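Long-range contacts in D-galactonate dehydratase family member SEN1436 (Salmonella enterica subsp. enterica serovar Enteritidis, PDB 3TW9), which has low D-gluconate dehydratase activity in vitro, using one magnesium ion per subunit to convert D-gluconate to 2-dehydro-3-deoxy-D-gluconate and water: residues N108-N113 / F302-N306; A337-E341 / S369-F373; S356-C361 / F389-P393. One frame throughout, in Å; residues are numbered along the deposited sequence.

Following the chain from the N terminus, interaction 1 joins the start of helix 110-131, in the N-terminal domain, to residues 302-306, which follow barrel strand 296-298. It thus closes a loop of 188 intervening residues and links the two domains at the surface. Interaction 2 opens only after that loop has closed and ties helix 330-342 to the turn after helix 357-369. Interaction 3 starts before interaction 2 has closed: residues 356-361 precede 369-373, and 389-393 follow, so the two short loops cross. Both lie within the barrel part of the enolase fold, at opposite ends of helix 357-369, with centres about 22 Å apart.

Interaction 1: residues N108-N113 / F302-N306; sequences NGPIMN and FVNVN
Asn108 meets Asn304 through CB, which stands 3.8 Å from Asn304 ND2, while its backbone is tied to the same amide by a water. That water donates to Asn108 O over 2.7 Å and accepts from Asn304 ND2 at 3.1 Å. The opposite end of the Asn304 amide is committed to its own chain: OD1 lies in a straight bond from Asn306 N (2.9 Å, 162°), the N-cap interaction that starts helix 305-313. The cap therefore fixes the amide whose ND2 faces Asn108. Gly109, N-cap of helix 110-131, brings its CA alongside Val303 CB. At Pro110 the contact is apolar: the ring and the valine branch lie at a slant to each other, with Val303 CG1 4.0 Å from Pro110 CD. One turn into the helix, Asn113 supplies the direct hydrogen bond of the contact, ND2 to Val303 O at 3.2 Å and 155°. The acceptor lies almost in the plane of the Asn113 amide, although the donor is tilted from the carbonyl plane of Val303. With CG beside its own backbone N (chi1 -65°), Asn113 turns the amide back toward the helix start, where OD1 takes a weak bond from Gly109 N. ND2 also donates to Thr326 O, so this buried nitrogen has two carbonyl acceptors. Here the helix start of the N-terminal capping domain meets the loop following strand 296-298 of the barrel, the domain junction typical of the mandelate racemase/muconate lactonizing enzyme branch of the enolase superfamily.

Interaction 2: residues A337-E341 / S369-F373; sequences AVYSE and SSPNF
Asn372 presses its amide against the last turns of helix 330-342, and the distances mark this as the tight side of the contact. ND2 donates to Ala337 O at 2.9 Å, a bond bent to 139° with the donor 21° off the carbonyl plane. Glu341 N, the ordinary helix donor, reaches the same oxygen from the other face of that plane, so Ala337 O is gripped twice. The amide carbon Asn372 CG lies 3.5 Å from Glu341 CB, and ND2 is 3.7 Å from Ser340 CB. CG occupies the position between backbone N and carbonyl carbon (chi1 62°), which swings the amide out of the type I turn of residues 370-373 and onto the helix. A second acceptor for ND2 is Val345 O, just before strand 346-347, and the Asn372 backbone bonds to Thr347. The asparagine thus bridges a helix and the following strand of the beta/alpha barrel, on the side where chains enter the strands. The carboxylate end of Glu341 and Pro371 form the looser, water-containing side, partly exposed and bordered by the second subunit. Glu341, with its chain extended beyond CG, runs obliquely past the proline, its carboxylate beside the CG-CD side, OE2 3.7 Å from Pro371 CG. Between the carboxylate and the amide sits a water that donates to Asn372 OD1 at 2.6 Å and, over a longer 3.3 Å, to Glu341 OE1. On its outer side Glu341 OE2 forms a salt bridge with Lys335 of the second subunit, while Glu94 of that subunit packs on Pro371.

Interaction 3: residues S356-C361 / F389-P393; sequences SPVGVC and FPGCP
The capped first turn of helix 357-369, at the end of the barrel where the strands run out toward the active site, is the element against which residues 389-393 pack, and Pro357 and Phe389 are its central pair. Pro357 turns the CB-CG-CD side of its ring to one face of the phenyl group, with CD over the centre: CD stands 3.6 Å from the ring centroid and only 14° off the ring normal, a CH-pi contact. CG of the same proline comes to 3.5 Å from Phe389 CD2, and CB rests near the root of the ring. The phenyl group is placed there by a first torsion that sets CG beside the backbone N (chi1 -65°). Val358 adds CG2 obliquely, 4.0 Å from Phe389 CE1. The helix start itself is held by Ser356, whose OG accepts from Gly359 N at 3.2 Å in a nearly straight bond of 167°, the N-cap interaction, and more weakly from Val358 N. Farther along, the contact becomes looser and remains apolar. Cys392 points SG at Pro357 CB, 3.9 Å away; Cys361 SG sits 4.0 Å from Pro393 CD; and Val360 CG1 reaches Pro393 CG at 4.3 Å. Between the aromatic and the second proline contact the loop turns at Gly391, where a side chain would run into the preceding carbonyl O. Leu46 and Val48 of strand 46-53 touch Pro357 and Phe389, respectively, bringing in the sheet of the N-terminal domain. The side chain of Asp354, a substrate-binding residue, is about 9 Å from that of Ser356. Such helix starts at the C-terminal end of the barrel strands, packed against the capping domain, are characteristic of the enolase superfamily active-site face.

Interaction 1: residues N108-N113 / F302-N306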
loop_
_atom_site.group_PDB
_atom_site.type_symbol
_atom_site.label_atom_id
_atom_site.label_comp_id
_atom_site.label_asym_id
_atom_site.label_seq_id
_atom_site.Cartn_x
_atom_site.Cartn_y
_atom_site.Cartn_z
ATOM N N ASN C 108 3.437 18.290 6.526
ATOM C CA ASN C 108 3.099 18.331 5.104
ATOM C C ASN C 108 3.774 19.471 4.354
ATOM O O ASN C 108 3.102 20.365 3.812
ATOM C CB ASN C 108 1.549 18.371 4.892
ATOM C CG ASN C 108 0.863 17.178 5.456
ATOM O OD1 ASN C 108 -0.116 17.308 6.197
ATOM N ND2 ASN C 108 1.337 15.983 5.086
ATOM N N GLY C 109 5.106 19.455 4.343
ATOM C CA GLY C 109 5.850 20.480 3.601
ATOM C C GLY C 109 7.201 19.970 3.164
ATOM O O GLY C 109 7.625 18.926 3.664
ATOM N N PRO C 110 7.862 20.681 2.247
ATOM C CA PRO C 110 9.097 20.107 1.640
ATOM C C PRO C 110 10.260 20.000 2.629
ATOM O O PRO C 110 11.025 19.022 2.596
ATOM C CB PRO C 110 9.391 21.045 0.466
ATOM C CG PRO C 110 8.711 22.377 0.815
ATOM C CD PRO C 110 7.478 21.989 1.663
ATOM N N ILE C 111 10.367 20.958 3.554
ATOM C CA ILE C 111 11.427 20.857 4.551
ATOM C C ILE C 111 11.113 19.767 5.595
ATOM O O ILE C 111 11.940 18.869 5.856
ATOM C CB ILE C 111 11.792 22.220 5.202
ATOM C CG1 ILE C 111 12.276 23.244 4.174
ATOM C CG2 ILE C 111 12.918 22.002 6.266
ATOM C CD1 ILE C 111 12.378 24.671 4.782
ATOM N N MET C 112 9.895 19.795 6.136
ATOM C CA MET C 112 9.415 18.766 7.067
ATOM C C MET C 112 9.519 17.348 6.500
ATOM O O MET C 112 9.994 16.456 7.160
ATOM C CB MET C 112 7.942 19.027 7.470
ATOM C CG MET C 112 7.672 20.419 8.061
ATOM S SD MET C 112 8.472 20.613 9.683
ATOM C CE MET C 112 7.535 19.531 10.726
ATOM N N ASN C 113 9.047 17.157 5.273
ATOM C CA ASN C 113 9.019 15.817 4.684
ATOM C C ASN C 113 10.446 15.289 4.440
ATOM O O ASN C 113 10.697 14.079 4.580
ATOM C CB ASN C 113 8.254 15.819 3.376
ATOM C CG ASN C 113 6.734 16.145 3.538
ATOM O OD1 ASN C 113 6.220 16.331 4.642
ATOM N ND2 ASN C 113 6.037 16.239 2.418
ATOM N N PHE C 302 4.750 17.756 -5.436
ATOM C CA PHE C 302 3.807 17.376 -4.369
ATOM C C PHE C 302 4.413 17.117 -2.990
ATOM O O PHE C 302 5.457 16.488 -2.849
ATOM C CB PHE C 302 2.962 16.147 -4.744
ATOM C CG PHE C 302 2.017 16.347 -5.921
ATOM C CD1 PHE C 302 1.745 17.604 -6.433
ATOM C CD2 PHE C 302 1.367 15.242 -6.487
ATOM C CE1 PHE C 302 0.845 17.775 -7.516
ATOM C CE2 PHE C 302 0.481 15.394 -7.581
ATOM C CZ PHE C 302 0.212 16.686 -8.080
ATOM N N VAL C 303 3.720 17.619 -1.969
ATOM C CA VAL C 303 4.107 17.480 -0.554
ATOM C C VAL C 303 2.902 17.167 0.338
ATOM O O VAL C 303 3.043 17.094 1.565
ATOM C CB VAL C 303 4.748 18.812 -0.026
ATOM C CG1 VAL C 303 6.131 19.052 -0.669
ATOM C CG2 VAL C 303 3.844 20.003 -0.331
ATOM N N ASN C 304 1.725 16.973 -0.268
ATOM C CA ASN C 304 0.472 16.853 0.496
ATOM C C ASN C 304 -0.421 15.755 -0.078
ATOM O O ASN C 304 -0.571 15.671 -1.300
ATOM C CB ASN C 304 -0.260 18.220 0.447
ATOM C CG ASN C 304 -1.304 18.392 1.524
ATOM O OD1 ASN C 304 -2.288 17.640 1.598
ATOM N ND2 ASN C 304 -1.085 19.390 2.403
ATOM N N VAL C 305 -0.969 14.891 0.791
ATOM C CA VAL C 305 -1.927 13.849 0.330
ATOM C C VAL C 305 -3.084 14.467 -0.484
ATOM O O VAL C 305 -3.623 13.859 -1.414
ATOM C CB VAL C 305 -2.460 12.957 1.506
ATOM C CG1 VAL C 305 -3.363 13.746 2.466
ATOM C CG2 VAL C 305 -3.243 11.777 0.972
ATOM N N ASN C 306 -3.440 15.714 -0.186
ATOM C CA ASN C 306 -4.565 16.344 -0.868
ATOM C C ASN C 306 -4.187 16.908 -2.217
ATOM O O ASN C 306 -5.041 17.436 -2.941
ATOM C CB ASN C 306 -5.242 17.397 0.035
ATOM C CG ASN C 306 -5.885 16.769 1.242
ATOM O OD1 ASN C 306 -6.845 16.015 1.116
ATOM N ND2 ASN C 306 -5.327 17.036 2.425
HETATM O O HOH W 1 1.423 21.182 1.843
#

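Interaction 2: residues A337-E341 / S369-F373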
loop_
_atom_site.group_PDB
_atom_site.type_symbol
_atom_site.label_atom_id
_atom_site.label_comp_id
_atom_site.label_asym_id
_atom_site.label_seq_id
_atom_site.Cartn_x
_atom_site.Cartn_y
_atom_site.Cartn_z
ATOM N N ALA C 337 2.671 4.331 -4.157
ATOM C CA ALA C 337 2.855 3.388 -5.279
ATOM C C ALA C 337 1.715 2.361 -5.296
ATOM O O ALA C 337 1.130 2.085 -6.335
ATOM C CB ALA C 337 4.199 2.666 -5.138
ATOM N N VAL C 338 1.393 1.832 -4.121
ATOM C CA VAL C 338 0.269 0.897 -3.943
ATOM C C VAL C 338 -1.093 1.553 -4.228
ATOM O O VAL C 338 -1.932 0.971 -4.918
ATOM C CB VAL C 338 0.286 0.261 -2.505
ATOM C CG1 VAL C 338 -1.043 -0.425 -2.193
ATOM C CG2 VAL C 338 1.465 -0.714 -2.345
ATOM N N TYR C 339 -1.303 2.780 -3.742
ATOM C CA TYR C 339 -2.579 3.485 -3.982
ATOM C C TYR C 339 -2.725 3.701 -5.507
ATOM O O TYR C 339 -3.763 3.452 -6.079
ATOM C CB TYR C 339 -2.609 4.834 -3.217
ATOM C CG TYR C 339 -4.024 5.364 -3.002
ATOM C CD1 TYR C 339 -4.728 5.011 -1.877
ATOM C CD2 TYR C 339 -4.638 6.205 -3.937
ATOM C CE1 TYR C 339 -6.028 5.450 -1.671
ATOM C CE2 TYR C 339 -5.949 6.676 -3.736
ATOM C CZ TYR C 339 -6.626 6.288 -2.580
ATOM O OH TYR C 339 -7.927 6.689 -2.325
ATOM N N SER C 340 -1.626 4.077 -6.148
ATOM C CA SER C 340 -1.542 4.189 -7.608
ATOM C C SER C 340 -1.841 2.863 -8.335
ATOM O O SER C 340 -2.656 2.839 -9.288
ATOM C CB SER C 340 -0.176 4.775 -7.973
ATOM O OG SER C 340 -0.108 6.105 -7.476
ATOM N N GLU C 341 -1.276 1.764 -7.841
ATOM C CA GLU C 341 -1.448 0.421 -8.451
ATOM C C GLU C 341 -2.907 -0.003 -8.593
ATOM O O GLU C 341 -3.329 -0.482 -9.664
ATOM C CB GLU C 341 -0.711 -0.624 -7.603
ATOM C CG GLU C 341 -0.723 -2.019 -8.180
ATOM C CD GLU C 341 -0.167 -3.035 -7.223
ATOM O OE1 GLU C 341 0.538 -2.636 -6.262
ATOM O OE2 GLU C 341 -0.463 -4.234 -7.419
ATOM N N SER C 369 10.324 -3.235 -6.931
ATOM C CA SER C 369 9.310 -3.950 -6.176
ATOM C C SER C 369 7.854 -3.543 -6.468
ATOM O O SER C 369 6.953 -4.053 -5.818
ATOM C CB SER C 369 9.577 -3.839 -4.666
ATOM O OG SER C 369 9.643 -2.480 -4.291
ATOM N N SER C 370 7.627 -2.613 -7.400
ATOM C CA SER C 370 6.264 -2.184 -7.735
ATOM C C SER C 370 5.824 -2.849 -9.030
ATOM O O SER C 370 6.493 -2.713 -10.047
ATOM C CB SER C 370 6.163 -0.643 -7.910
ATOM O OG SER C 370 6.473 0.044 -6.694
ATOM N N PRO C 371 4.666 -3.547 -9.011
ATOM C CA PRO C 371 4.122 -4.063 -10.278
ATOM C C PRO C 371 3.793 -2.937 -11.246
ATOM O O PRO C 371 3.959 -3.086 -12.456
ATOM C CB PRO C 371 2.825 -4.775 -9.852
ATOM C CG PRO C 371 2.989 -5.048 -8.451
ATOM C CD PRO C 371 3.871 -3.993 -7.860
ATOM N N ASN C 372 3.353 -1.803 -10.695
ATOM C CA ASN C 372 2.939 -0.651 -11.494
ATOM C C ASN C 372 4.042 0.364 -11.714
ATOM O O ASN C 372 3.767 1.567 -11.922
ATOM C CB ASN C 372 1.714 0.041 -10.841
ATOM C CG ASN C 372 2.043 0.579 -9.462
ATOM O OD1 ASN C 372 2.677 -0.097 -8.672
ATOM N ND2 ASN C 372 1.618 1.791 -9.172
ATOM N N PHE C 373 5.302 -0.071 -11.662
ATOM C CA PHE C 373 6.394 0.803 -12.129
ATOM C C PHE C 373 6.163 1.300 -13.538
ATOM O O PHE C 373 5.747 0.532 -14.434
ATOM C CB PHE C 373 7.721 0.019 -12.069
ATOM C CG PHE C 373 8.838 0.640 -12.860
ATOM C CD1 PHE C 373 9.625 1.640 -12.306
ATOM C CD2 PHE C 373 9.099 0.224 -14.163
ATOM C CE1 PHE C 373 10.673 2.227 -13.055
ATOM C CE2 PHE C 373 10.108 0.811 -14.899
ATOM C CZ PHE C 373 10.918 1.790 -14.332
HETATM O O HOH W 2 3.162 -0.678 -6.234
#

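Interaction 3: residues S356-C361 / F389-P393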
loop_
_atom_site.group_PDB
_atom_site.type_symbol
_atom_site.label_atom_id
_atom_site.label_comp_id
_atom_site.label_asym_id
_atom_site.label_seq_id
_atom_site.Cartn_x
_atom_site.Cartn_y
_atom_site.Cartn_z
ATOM N N SER C 356 20.385 12.751 -3.772
ATOM C CA SER C 356 21.639 12.063 -3.476
ATOM C C SER C 356 21.642 10.685 -4.131
ATOM O O SER C 356 20.579 10.138 -4.466
ATOM C CB SER C 356 21.872 11.971 -1.964
ATOM O OG SER C 356 21.118 10.926 -1.369
ATOM N N PRO C 357 22.836 10.096 -4.319
ATOM C CA PRO C 357 22.822 8.701 -4.758
ATOM C C PRO C 357 22.021 7.752 -3.846
ATOM O O PRO C 357 21.519 6.715 -4.315
ATOM C CB PRO C 357 24.314 8.346 -4.786
ATOM C CG PRO C 357 24.940 9.675 -5.241
ATOM C CD PRO C 357 24.202 10.673 -4.362
ATOM N N VAL C 358 21.885 8.106 -2.564
ATOM C CA VAL C 358 21.053 7.337 -1.645
ATOM C C VAL C 358 19.570 7.427 -2.094
ATOM O O VAL C 358 18.896 6.421 -2.191
ATOM C CB VAL C 358 21.188 7.842 -0.185
ATOM C CG1 VAL C 358 20.281 7.047 0.773
ATOM C CG2 VAL C 358 22.663 7.764 0.301
ATOM N N GLY C 359 19.090 8.637 -2.364
ATOM C CA GLY C 359 17.745 8.820 -2.972
ATOM C C GLY C 359 17.600 8.120 -4.326
ATOM O O GLY C 359 16.536 7.596 -4.653
ATOM N N VAL C 360 18.663 8.136 -5.132
ATOM C CA VAL C 360 18.648 7.423 -6.441
ATOM C C VAL C 360 18.367 5.933 -6.213
ATOM O O VAL C 360 17.491 5.338 -6.851
ATOM C CB VAL C 360 19.960 7.684 -7.242
ATOM C CG1 VAL C 360 20.061 6.753 -8.474
ATOM C CG2 VAL C 360 19.985 9.135 -7.693
ATOM N N CYS C 361 19.081 5.344 -5.260
ATOM C CA CYS C 361 18.868 3.941 -4.896
ATOM C C CYS C 361 17.483 3.703 -4.290
ATOM O O CYS C 361 16.853 2.724 -4.618
ATOM C CB CYS C 361 19.954 3.428 -3.959
ATOM S SG CYS C 361 21.595 3.329 -4.753
ATOM N N PHE C 389 30.026 8.119 -2.847
ATOM C CA PHE C 389 28.919 7.183 -2.606
ATOM C C PHE C 389 29.133 5.835 -3.293
ATOM O O PHE C 389 28.533 5.584 -4.350
ATOM C CB PHE C 389 27.589 7.761 -3.124
ATOM C CG PHE C 389 27.125 8.992 -2.409
ATOM C CD1 PHE C 389 26.312 8.883 -1.277
ATOM C CD2 PHE C 389 27.474 10.257 -2.880
ATOM C CE1 PHE C 389 25.856 10.019 -0.615
ATOM C CE2 PHE C 389 27.030 11.402 -2.233
ATOM C CZ PHE C 389 26.214 11.278 -1.083
ATOM N N PRO C 390 29.965 4.953 -2.702
ATOM C CA PRO C 390 30.165 3.637 -3.322
ATOM C C PRO C 390 28.906 2.754 -3.286
ATOM O O PRO C 390 28.228 2.661 -2.247
ATOM C CB PRO C 390 31.305 3.013 -2.497
ATOM C CG PRO C 390 31.321 3.742 -1.226
ATOM C CD PRO C 390 30.860 5.145 -1.542
ATOM N N GLY C 391 28.613 2.122 -4.426
ATOM C CA GLY C 391 27.400 1.321 -4.591
ATOM C C GLY C 391 26.369 1.914 -5.551
ATOM O O GLY C 391 25.254 1.380 -5.645
ATOM N N CYS C 392 26.730 2.980 -6.271
ATOM C CA CYS C 392 25.847 3.564 -7.314
ATOM C C CYS C 392 25.417 2.483 -8.316
ATOM O O CYS C 392 26.201 1.577 -8.626
ATOM C CB CYS C 392 26.515 4.745 -8.039
ATOM S SG CYS C 392 26.690 6.245 -7.043
ATOM N N PRO C 393 24.159 2.536 -8.779
ATOM C CA PRO C 393 23.614 1.526 -9.670
ATOM C C PRO C 393 24.316 1.474 -11.014
ATOM O O PRO C 393 24.796 2.503 -11.538
ATOM C CB PRO C 393 22.159 1.982 -9.883
ATOM C CG PRO C 393 21.868 2.845 -8.728
ATOM C CD PRO C 393 23.145 3.548 -8.421
#